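Local coordinates for alcohol dehydrogenase superfamily protein (Novosphingobium aromaticivorans, PDB 3GAZ), which probably works as an NADP-dependent oxidoreductase of the medium-chain alcohol dehydrogenase and enoyl reductase type, at residues Val130-Phe135 / Glu283-Ala288; Asp89-Leu94 / Arg114-Lys119; Ile136-Gly141 / His165-Ile170. All coordinates share one frame; numbering follows the deposited sequence.

Contact 1: Val130-Phe135 / Glu283-Ala288; sequences VLPLVF and EMLREA
F135 and A288 make the main apolar contact between helix 132-145 and helix 278-293, a CH-pi interaction in which the alanine methyl sits squarely on the phenyl ring. A288 CB lies 3.4 Å from the centroid of the F135 ring and only 6° off the ring normal, so all six ring carbons are almost equally near it. With CG anti to the backbone N (chi1 -178°) and the ring turned upright on its stem by a chi2 of 88°, F135 reaches across and offers that face to A288. Its far end meets the backbone too, F135 CZ coming within 3.5 Å of A288 CA.

A second apolar patch lies one turn earlier on both helices. One branch of L285 does the touching: L285 CD2 packs 3.8 Å from P132 CA and, more loosely, 4.3 Å from P132 CB.

No hydrogen bond spans the contact. The nearest approach to a polar atom is F135 CE2 to M284 O, 3.2 Å, oblique to the ring. That carbonyl is already engaged within its own helix, since A288 N donates to M284 O at 3.0 Å. On the side of the helix turned from F135, R286 NH1 and E283 OE1 form a 2.6 Å salt bridge, bent at the N-H though the oxygen is met nearly along its C-O bond.

The paired helices bear on both domains: F92 of strand 90-94, in the GroES-like domain, packs on P132 and L285, while F135 touches I170 of helix 162-173 in the Rossmann-type domain.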
loop_
_atom_site.group_PDB
_atom_site.type_symbol
_atom_site.label_atom_id
_atom_site.label_comp_id
_atom_site.label_asym_id
_atom_site.label_seq_id
_atom_site.Cartn_x
_atom_site.Cartn_y
_atom_site.Cartn_z
ATOM N N VAL A 130 -22.283 5.116 0.081
ATOM C CA VAL A 130 -22.214 4.210 -1.069
ATOM C C VAL A 130 -21.985 4.922 -2.396
ATOM O O VAL A 130 -21.988 4.292 -3.451
ATOM C CB VAL A 130 -23.504 3.371 -1.207
ATOM C CG1 VAL A 130 -23.690 2.504 0.016
ATOM C CG2 VAL A 130 -24.714 4.294 -1.407
ATOM N N LEU A 131 -21.758 6.229 -2.340
ATOM C CA LEU A 131 -21.575 7.026 -3.551
ATOM C C LEU A 131 -20.150 7.225 -4.110
ATOM O O LEU A 131 -19.927 7.080 -5.310
ATOM C CB LEU A 131 -22.219 8.399 -3.315
ATOM C CG LEU A 131 -22.855 9.195 -4.457
ATOM C CD1 LEU A 131 -23.827 8.331 -5.250
ATOM C CD2 LEU A 131 -23.589 10.397 -3.850
ATOM N N PRO A 132 -19.169 7.544 -3.248
ATOM C CA PRO A 132 -17.781 7.777 -3.684
ATOM C C PRO A 132 -17.174 6.952 -4.830
ATOM O O PRO A 132 -17.026 7.457 -5.938
ATOM C CB PRO A 132 -16.991 7.650 -2.386
ATOM C CG PRO A 132 -17.943 8.237 -1.380
ATOM C CD PRO A 132 -19.260 7.565 -1.776
ATOM N N LEU A 133 -16.822 5.696 -4.577
ATOM C CA LEU A 133 -16.201 4.873 -5.620
ATOM C C LEU A 133 -16.961 4.791 -6.934
ATOM O O LEU A 133 -16.402 5.089 -7.993
ATOM C CB LEU A 133 -15.939 3.446 -5.123
ATOM C CG LEU A 133 -15.387 2.495 -6.202
ATOM C CD1 LEU A 133 -14.069 3.040 -6.761
ATOM C CD2 LEU A 133 -15.180 1.108 -5.608
ATOM N N VAL A 134 -18.226 4.386 -6.882
ATOM C CA VAL A 134 -18.990 4.264 -8.112
ATOM C C VAL A 134 -19.190 5.589 -8.836
ATOM O O VAL A 134 -19.181 5.616 -10.062
ATOM C CB VAL A 134 -20.368 3.562 -7.884
ATOM C CG1 VAL A 134 -20.140 2.157 -7.328
ATOM C CG2 VAL A 134 -21.251 4.383 -6.961
ATOM N N PHE A 135 -19.356 6.686 -8.097
ATOM C CA PHE A 135 -19.528 7.985 -8.748
ATOM C C PHE A 135 -18.242 8.362 -9.479
ATOM O O PHE A 135 -18.259 8.763 -10.646
ATOM C CB PHE A 135 -19.847 9.093 -7.736
ATOM C CG PHE A 135 -20.082 10.437 -8.381
ATOM C CD1 PHE A 135 -21.355 10.801 -8.818
ATOM C CD2 PHE A 135 -19.015 11.303 -8.625
ATOM C CE1 PHE A 135 -21.564 12.007 -9.498
ATOM C CE2 PHE A 135 -19.210 12.515 -9.307
ATOM C CZ PHE A 135 -20.491 12.867 -9.745
ATOM N N GLU A 283 -12.613 16.828 -5.733
ATOM C CA GLU A 283 -13.243 17.668 -6.739
ATOM C C GLU A 283 -14.427 16.950 -7.379
ATOM O O GLU A 283 -15.496 17.535 -7.538
ATOM C CB GLU A 283 -12.227 18.062 -7.814
ATOM C CG GLU A 283 -11.148 19.027 -7.333
ATOM C CD GLU A 283 -11.721 20.317 -6.774
ATOM O OE1 GLU A 283 -12.069 20.350 -5.574
ATOM O OE2 GLU A 283 -11.835 21.298 -7.539
HETATM N N MSE A 284 -14.238 15.685 -7.744
HETATM C CA MSE A 284 -15.318 14.917 -8.355
HETATM C C MSE A 284 -16.477 14.747 -7.366
HETATM O O MSE A 284 -17.638 14.806 -7.757
HETATM C CB MSE A 284 -14.822 13.536 -8.828
HETATM C CG MSE A 284 -14.006 13.548 -10.139
HETATM SE SE MSE A 284 -13.559 11.894 -10.792
HETATM C CE MSE A 284 -12.211 11.459 -9.638
ATOM N N LEU A 285 -16.163 14.553 -6.087
ATOM C CA LEU A 285 -17.212 14.382 -5.083
ATOM C C LEU A 285 -17.991 15.680 -4.868
ATOM O O LEU A 285 -19.128 15.663 -4.394
ATOM C CB LEU A 285 -16.611 13.868 -3.769
ATOM C CG LEU A 285 -16.021 12.451 -3.886
ATOM C CD1 LEU A 285 -15.473 12.000 -2.542
ATOM C CD2 LEU A 285 -17.094 11.480 -4.369
ATOM N N ARG A 286 -17.373 16.800 -5.226
ATOM C CA ARG A 286 -18.022 18.101 -5.121
ATOM C C ARG A 286 -19.041 18.186 -6.255
ATOM O O ARG A 286 -20.107 18.788 -6.114
ATOM C CB ARG A 286 -16.989 19.218 -5.250
ATOM C CG ARG A 286 -16.698 19.909 -3.940
ATOM C CD ARG A 286 -15.231 20.242 -3.813
ATOM N NE ARG A 286 -14.745 19.770 -2.527
ATOM C CZ ARG A 286 -13.536 19.272 -2.307
ATOM N NH1 ARG A 286 -12.652 19.171 -3.291
ATOM N NH2 ARG A 286 -13.223 18.863 -1.091
ATOM N N GLU A 287 -18.698 17.570 -7.380
ATOM C CA GLU A 287 -19.586 17.530 -8.535
ATOM C C GLU A 287 -20.808 16.716 -8.133
ATOM O O GLU A 287 -21.937 17.081 -8.438
ATOM C CB GLU A 287 -18.903 16.838 -9.715
ATOM C CG GLU A 287 -17.733 17.582 -10.319
ATOM C CD GLU A 287 -18.153 18.852 -11.026
ATOM O OE1 GLU A 287 -19.335 18.955 -11.430
ATOM O OE2 GLU A 287 -17.294 19.743 -11.191
ATOM N N ALA A 288 -20.563 15.606 -7.442
ATOM C CA ALA A 288 -21.636 14.729 -6.991
ATOM C C ALA A 288 -22.587 15.481 -6.059
ATOM O O ALA A 288 -23.806 15.384 -6.194
ATOM C CB ALA A 288 -21.045 13.516 -6.280
#

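Contact 2: Asp89-Leu94 / Arg114-Lys119; sequences DAVFGL and RLLASK
F92 and A117 form the hydrogen-bonded pair of a short antiparallel ladder. F92 N donates to A117 O at 3.0 Å, meeting it nearly head-on (C=O...N angle 170°), while the return bond from A117 N to F92 O is weak at 3.3 Å. A117 O also has the edge of the F92 ring beside it: a chi1 of 78° puts CG between the backbone N and the carbonyl carbon, bringing the ring back over its partner strand.

A90 O has two donors. K119 N reaches it at 2.9 Å in a nearly straight bond that comes from above the carbonyl plane, and water 1 donates to it at 2.8 Å. The same water is 2.8 Å from S118 OG, joining that hydroxyl to the neighbouring strand. At the other end water 2 bridges the two chain segments, accepting from L94 N at 2.7 Å and donating to L115 O at 2.7 Å. The K119 amine turns elsewhere, to L123 O. V91 CG2 and L116 CD2 add apolar contact at 3.9 Å.

On its other side strand 90-94 pairs with strand 70-78 of the GroES-like sheet, D89, V91 and G93 bonding to V75, G73 and L71. F92 meets P132 and A128, A117 meets L285 of helix 278-293.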
loop_
_atom_site.group_PDB
_atom_site.type_symbol
_atom_site.label_atom_id
_atom_site.label_comp_id
_atom_site.label_asym_id
_atom_site.label_seq_id
_atom_site.Cartn_x
_atom_site.Cartn_y
_atom_site.Cartn_z
ATOM N N ASP A 89 -17.523 19.111 10.689
ATOM C CA ASP A 89 -17.965 19.013 9.299
ATOM C C ASP A 89 -18.340 17.592 8.894
ATOM O O ASP A 89 -17.588 16.656 9.141
ATOM C CB ASP A 89 -16.874 19.505 8.340
ATOM C CG ASP A 89 -16.689 21.009 8.378
ATOM O OD1 ASP A 89 -17.570 21.715 8.917
ATOM O OD2 ASP A 89 -15.663 21.483 7.855
ATOM N N ALA A 90 -19.506 17.437 8.275
ATOM C CA ALA A 90 -19.941 16.126 7.804
ATOM C C ALA A 90 -19.270 15.932 6.445
ATOM O O ALA A 90 -19.320 16.824 5.595
ATOM C CB ALA A 90 -21.460 16.090 7.654
ATOM N N VAL A 91 -18.644 14.774 6.236
ATOM C CA VAL A 91 -17.957 14.504 4.973
ATOM C C VAL A 91 -18.165 13.085 4.445
ATOM O O VAL A 91 -18.719 12.228 5.133
ATOM C CB VAL A 91 -16.425 14.720 5.112
ATOM C CG1 VAL A 91 -16.124 16.160 5.522
ATOM C CG2 VAL A 91 -15.854 13.735 6.129
ATOM N N PHE A 92 -17.724 12.852 3.210
ATOM C CA PHE A 92 -17.801 11.530 2.596
ATOM C C PHE A 92 -16.699 11.421 1.547
ATOM O O PHE A 92 -16.184 12.441 1.080
ATOM C CB PHE A 92 -19.197 11.269 1.986
ATOM C CG PHE A 92 -19.449 11.932 0.645
ATOM C CD1 PHE A 92 -19.214 13.290 0.450
ATOM C CD2 PHE A 92 -19.994 11.191 -0.408
ATOM C CE1 PHE A 92 -19.521 13.907 -0.774
ATOM C CE2 PHE A 92 -20.304 11.792 -1.633
ATOM C CZ PHE A 92 -20.066 13.159 -1.815
ATOM N N GLY A 93 -16.309 10.196 1.207
ATOM C CA GLY A 93 -15.272 10.028 0.206
ATOM C C GLY A 93 -14.722 8.627 0.045
ATOM O O GLY A 93 -15.046 7.725 0.812
ATOM N N LEU A 94 -13.901 8.457 -0.989
ATOM C CA LEU A 94 -13.230 7.196 -1.294
ATOM C C LEU A 94 -11.881 7.413 -0.633
ATOM O O LEU A 94 -11.070 8.199 -1.122
ATOM C CB LEU A 94 -13.073 7.035 -2.808
ATOM C CG LEU A 94 -12.159 5.910 -3.306
ATOM C CD1 LEU A 94 -12.498 4.609 -2.587
ATOM C CD2 LEU A 94 -12.324 5.764 -4.821
ATOM N N ARG A 114 -7.648 16.085 0.887
ATOM C CA ARG A 114 -7.924 16.155 -0.547
ATOM C C ARG A 114 -8.890 15.092 -1.062
ATOM O O ARG A 114 -9.534 15.280 -2.098
ATOM C CB ARG A 114 -6.614 16.071 -1.324
ATOM C CG ARG A 114 -5.700 17.273 -1.119
ATOM C CD ARG A 114 -4.364 17.062 -1.802
ATOM N NE ARG A 114 -3.547 16.079 -1.099
ATOM C CZ ARG A 114 -2.333 15.701 -1.488
ATOM N NH1 ARG A 114 -1.792 16.219 -2.583
ATOM N NH2 ARG A 114 -1.655 14.813 -0.772
ATOM N N LEU A 115 -8.985 13.978 -0.343
ATOM C CA LEU A 115 -9.865 12.882 -0.730
ATOM C C LEU A 115 -11.307 13.096 -0.272
ATOM O O LEU A 115 -12.220 12.395 -0.718
ATOM C CB LEU A 115 -9.355 11.569 -0.133
ATOM C CG LEU A 115 -8.000 11.037 -0.610
ATOM C CD1 LEU A 115 -7.622 9.795 0.196
ATOM C CD2 LEU A 115 -8.071 10.716 -2.092
ATOM N N LEU A 116 -11.506 14.066 0.613
ATOM C CA LEU A 116 -12.826 14.347 1.162
ATOM C C LEU A 116 -13.580 15.523 0.564
ATOM O O LEU A 116 -12.994 16.436 -0.017
ATOM C CB LEU A 116 -12.713 14.567 2.671
ATOM C CG LEU A 116 -12.280 13.357 3.499
ATOM C CD1 LEU A 116 -11.964 13.799 4.912
ATOM C CD2 LEU A 116 -13.382 12.304 3.480
ATOM N N ALA A 117 -14.897 15.482 0.735
ATOM C CA ALA A 117 -15.796 16.530 0.276
ATOM C C ALA A 117 -16.950 16.558 1.270
ATOM O O ALA A 117 -17.318 15.519 1.832
ATOM C CB ALA A 117 -16.314 16.217 -1.122
ATOM N N SER A 118 -17.514 17.739 1.498
ATOM C CA SER A 118 -18.626 17.860 2.427
ATOM C C SER A 118 -19.733 16.913 1.994
ATOM O O SER A 118 -19.985 16.742 0.798
ATOM C CB SER A 118 -19.152 19.299 2.449
ATOM O OG SER A 118 -18.174 20.188 2.961
ATOM N N LYS A 119 -20.385 16.286 2.965
ATOM C CA LYS A 119 -21.469 15.363 2.664
ATOM C C LYS A 119 -22.679 16.133 2.150
ATOM O O LYS A 119 -23.025 17.181 2.687
ATOM C CB LYS A 119 -21.876 14.584 3.915
ATOM C CG LYS A 119 -23.002 13.578 3.660
ATOM C CD LYS A 119 -23.458 12.880 4.931
ATOM C CE LYS A 119 -24.266 13.809 5.818
ATOM N NZ LYS A 119 -25.496 14.293 5.129
HETATM O O HOH W 1 -19.038 19.573 5.572
HETATM O O HOH W 2 -12.399 10.288 -2.364
#

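Contact 3: Ile136-Gly141 / His165-Ile170; sequences ITAWEG and HVAIQI
The carbonyl oxygen of H165 is held twice by Q169, one turn on in helix 162-173: Q169 NE2 donates at 3.1 Å to H165 O with an N-H...O angle of 158°, and Q169 N adds a weak helical bond. The amide approaches from above the carbonyl plane, while H165 O lies close to the plane of the amide. Q169 OE1 accepts from A298 N, so both ends of this buried amide are engaged, all of it well away from helix 132-145.

The surfaces that meet are carbon only. A138 is the centre: its methyl enters a shallow site formed by V166, A167 and I170, with A138 CB 3.7 Å from V166 CG2, 3.8 Å from A167 CA and 3.9 Å from I170 CD1. Two alanines at the crossing let the backbones come near, the CA atoms of A138 and A167 being 4.9 Å apart. The axes of 136-141 and 165-170 approach to 8.6 Å and cross at -49°.

W139 widens the contact. CG anti to the backbone N (chi1 -174°) carries the indole toward helix 162-173, and W139 CE3 meets I170 CD1 at 3.9 Å. That methyl stands at the ring edge, near its plane, and the two side chains run at about a right angle.

A167 also touches a GxGxxG-type pattern, consistent with a Rossmann glycine-rich turn leading from strand 153-157 into helix 162-173. With no hydrogen bond between 136-141 and 165-170, their mutual placement rests on shape: small residues set the spacing, and I170 fits between A138 and the indole edge.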
loop_
_atom_site.group_PDB
_atom_site.type_symbol
_atom_site.label_atom_id
_atom_site.label_comp_id
_atom_site.label_asym_id
_atom_site.label_seq_id
_atom_site.Cartn_x
_atom_site.Cartn_y
_atom_site.Cartn_z
ATOM N N ILE A 136 -17.124 8.245 -8.771
ATOM C CA ILE A 136 -15.821 8.560 -9.338
ATOM C C ILE A 136 -15.544 7.667 -10.549
ATOM O O ILE A 136 -15.015 8.126 -11.560
ATOM C CB ILE A 136 -14.709 8.376 -8.280
ATOM C CG1 ILE A 136 -14.816 9.486 -7.231
ATOM C CG2 ILE A 136 -13.337 8.385 -8.940
ATOM C CD1 ILE A 136 -13.879 9.314 -6.053
ATOM N N THR A 137 -15.912 6.394 -10.447
ATOM C CA THR A 137 -15.693 5.464 -11.543
ATOM C C THR A 137 -16.511 5.912 -12.754
ATOM O O THR A 137 -15.992 6.002 -13.869
ATOM C CB THR A 137 -16.090 4.029 -11.134
ATOM O OG1 THR A 137 -15.254 3.597 -10.049
ATOM C CG2 THR A 137 -15.930 3.072 -12.303
ATOM N N ALA A 138 -17.784 6.218 -12.522
ATOM C CA ALA A 138 -18.674 6.669 -13.588
ATOM C C ALA A 138 -18.185 7.974 -14.210
ATOM O O ALA A 138 -18.228 8.151 -15.432
ATOM C CB ALA A 138 -20.082 6.862 -13.039
ATOM N N TRP A 139 -17.719 8.883 -13.363
ATOM C CA TRP A 139 -17.240 10.186 -13.818
ATOM C C TRP A 139 -15.956 10.115 -14.645
ATOM O O TRP A 139 -15.828 10.803 -15.664
ATOM C CB TRP A 139 -17.021 11.104 -12.615
ATOM C CG TRP A 139 -16.661 12.511 -12.983
ATOM C CD1 TRP A 139 -15.423 12.991 -13.309
ATOM C CD2 TRP A 139 -17.560 13.622 -13.083
ATOM N NE1 TRP A 139 -15.497 14.336 -13.603
ATOM C CE2 TRP A 139 -16.797 14.747 -13.470
ATOM C CE3 TRP A 139 -18.940 13.775 -12.878
ATOM C CZ2 TRP A 139 -17.369 16.012 -13.662
ATOM C CZ3 TRP A 139 -19.509 15.036 -13.069
ATOM C CH2 TRP A 139 -18.721 16.136 -13.455
ATOM N N GLU A 140 -15.003 9.294 -14.218
ATOM C CA GLU A 140 -13.754 9.194 -14.961
ATOM C C GLU A 140 -14.003 8.687 -16.371
ATOM O O GLU A 140 -13.318 9.088 -17.307
ATOM C CB GLU A 140 -12.759 8.272 -14.251
ATOM C CG GLU A 140 -12.420 8.715 -12.838
ATOM C CD GLU A 140 -11.105 8.144 -12.343
ATOM O OE1 GLU A 140 -10.827 6.950 -12.603
ATOM O OE2 GLU A 140 -10.353 8.895 -11.682
ATOM N N GLY A 141 -14.992 7.811 -16.521
ATOM C CA GLY A 141 -15.291 7.268 -17.831
ATOM C C GLY A 141 -16.087 8.208 -18.711
ATOM O O GLY A 141 -15.722 8.461 -19.864
ATOM N N HIS A 165 -26.003 2.843 -12.314
ATOM C CA HIS A 165 -27.045 3.784 -11.921
ATOM C C HIS A 165 -26.543 5.211 -11.742
ATOM O O HIS A 165 -27.279 6.161 -11.991
ATOM C CB HIS A 165 -27.792 3.295 -10.661
ATOM C CG HIS A 165 -27.089 3.569 -9.364
ATOM N ND1 HIS A 165 -25.983 2.861 -8.947
ATOM C CD2 HIS A 165 -27.378 4.439 -8.365
ATOM C CE1 HIS A 165 -25.623 3.280 -7.744
ATOM N NE2 HIS A 165 -26.452 4.235 -7.370
ATOM N N VAL A 166 -25.292 5.374 -11.329
ATOM C CA VAL A 166 -24.763 6.718 -11.166
ATOM C C VAL A 166 -24.315 7.266 -12.522
ATOM O O VAL A 166 -24.400 8.471 -12.768
ATOM C CB VAL A 166 -23.594 6.762 -10.142
ATOM C CG1 VAL A 166 -24.135 6.500 -8.741
ATOM C CG2 VAL A 166 -22.535 5.733 -10.497
ATOM N N ALA A 167 -23.855 6.380 -13.402
ATOM C CA ALA A 167 -23.431 6.791 -14.737
ATOM C C ALA A 167 -24.650 7.338 -15.488
ATOM O O ALA A 167 -24.557 8.327 -16.207
ATOM C CB ALA A 167 -22.837 5.604 -15.487
ATOM N N ILE A 168 -25.796 6.684 -15.311
ATOM C CA ILE A 168 -27.034 7.124 -15.956
ATOM C C ILE A 168 -27.382 8.550 -15.539
ATOM O O ILE A 168 -27.688 9.400 -16.375
ATOM C CB ILE A 168 -28.235 6.231 -15.559
ATOM C CG1 ILE A 168 -28.139 4.870 -16.251
ATOM C CG2 ILE A 168 -29.548 6.943 -15.901
ATOM C CD1 ILE A 168 -29.229 3.905 -15.840
ATOM N N GLN A 169 -27.335 8.803 -14.235
ATOM C CA GLN A 169 -27.685 10.109 -13.700
ATOM C C GLN A 169 -26.702 11.210 -14.074
ATOM O O GLN A 169 -27.106 12.356 -14.275
ATOM C CB GLN A 169 -27.853 10.010 -12.180
ATOM C CG GLN A 169 -28.958 9.029 -11.783
ATOM C CD GLN A 169 -29.111 8.867 -10.283
ATOM O OE1 GLN A 169 -29.580 9.769 -9.595
ATOM N NE2 GLN A 169 -28.702 7.710 -9.768
ATOM N N ILE A 170 -25.418 10.872 -14.165
ATOM C CA ILE A 170 -24.415 11.864 -14.548
ATOM C C ILE A 170 -24.664 12.252 -16.004
ATOM O O ILE A 170 -24.735 13.436 -16.337
ATOM C CB ILE A 170 -22.970 11.305 -14.414
ATOM C CG1 ILE A 170 -22.593 11.178 -12.935
ATOM C CG2 ILE A 170 -21.974 12.222 -15.132
ATOM C CD1 ILE A 170 -21.228 10.565 -12.700
#

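Helix 132-145 joins the three contacts: its first turn enters contact 1, its middle contact 3, and P132 packs on G93 and L94 of contact 2. Contact 1 lies about 9 Å, centre to centre, from each of the others, which are about 18 Å apart. Along the chain contact 2 is complete first; contact 3 then falls between the two segments of contact 1. Contact 2 belongs to the GroES-like sheet, and contact 3 includes the helix after the first strand of the parallel Rossmann-type sheet. Helix 132-145 touches both sides and helix 278-293 packs on strand 90-94, consistent with a helical layer between two domains that, as in medium-chain relatives, probably flank a cofactor cleft.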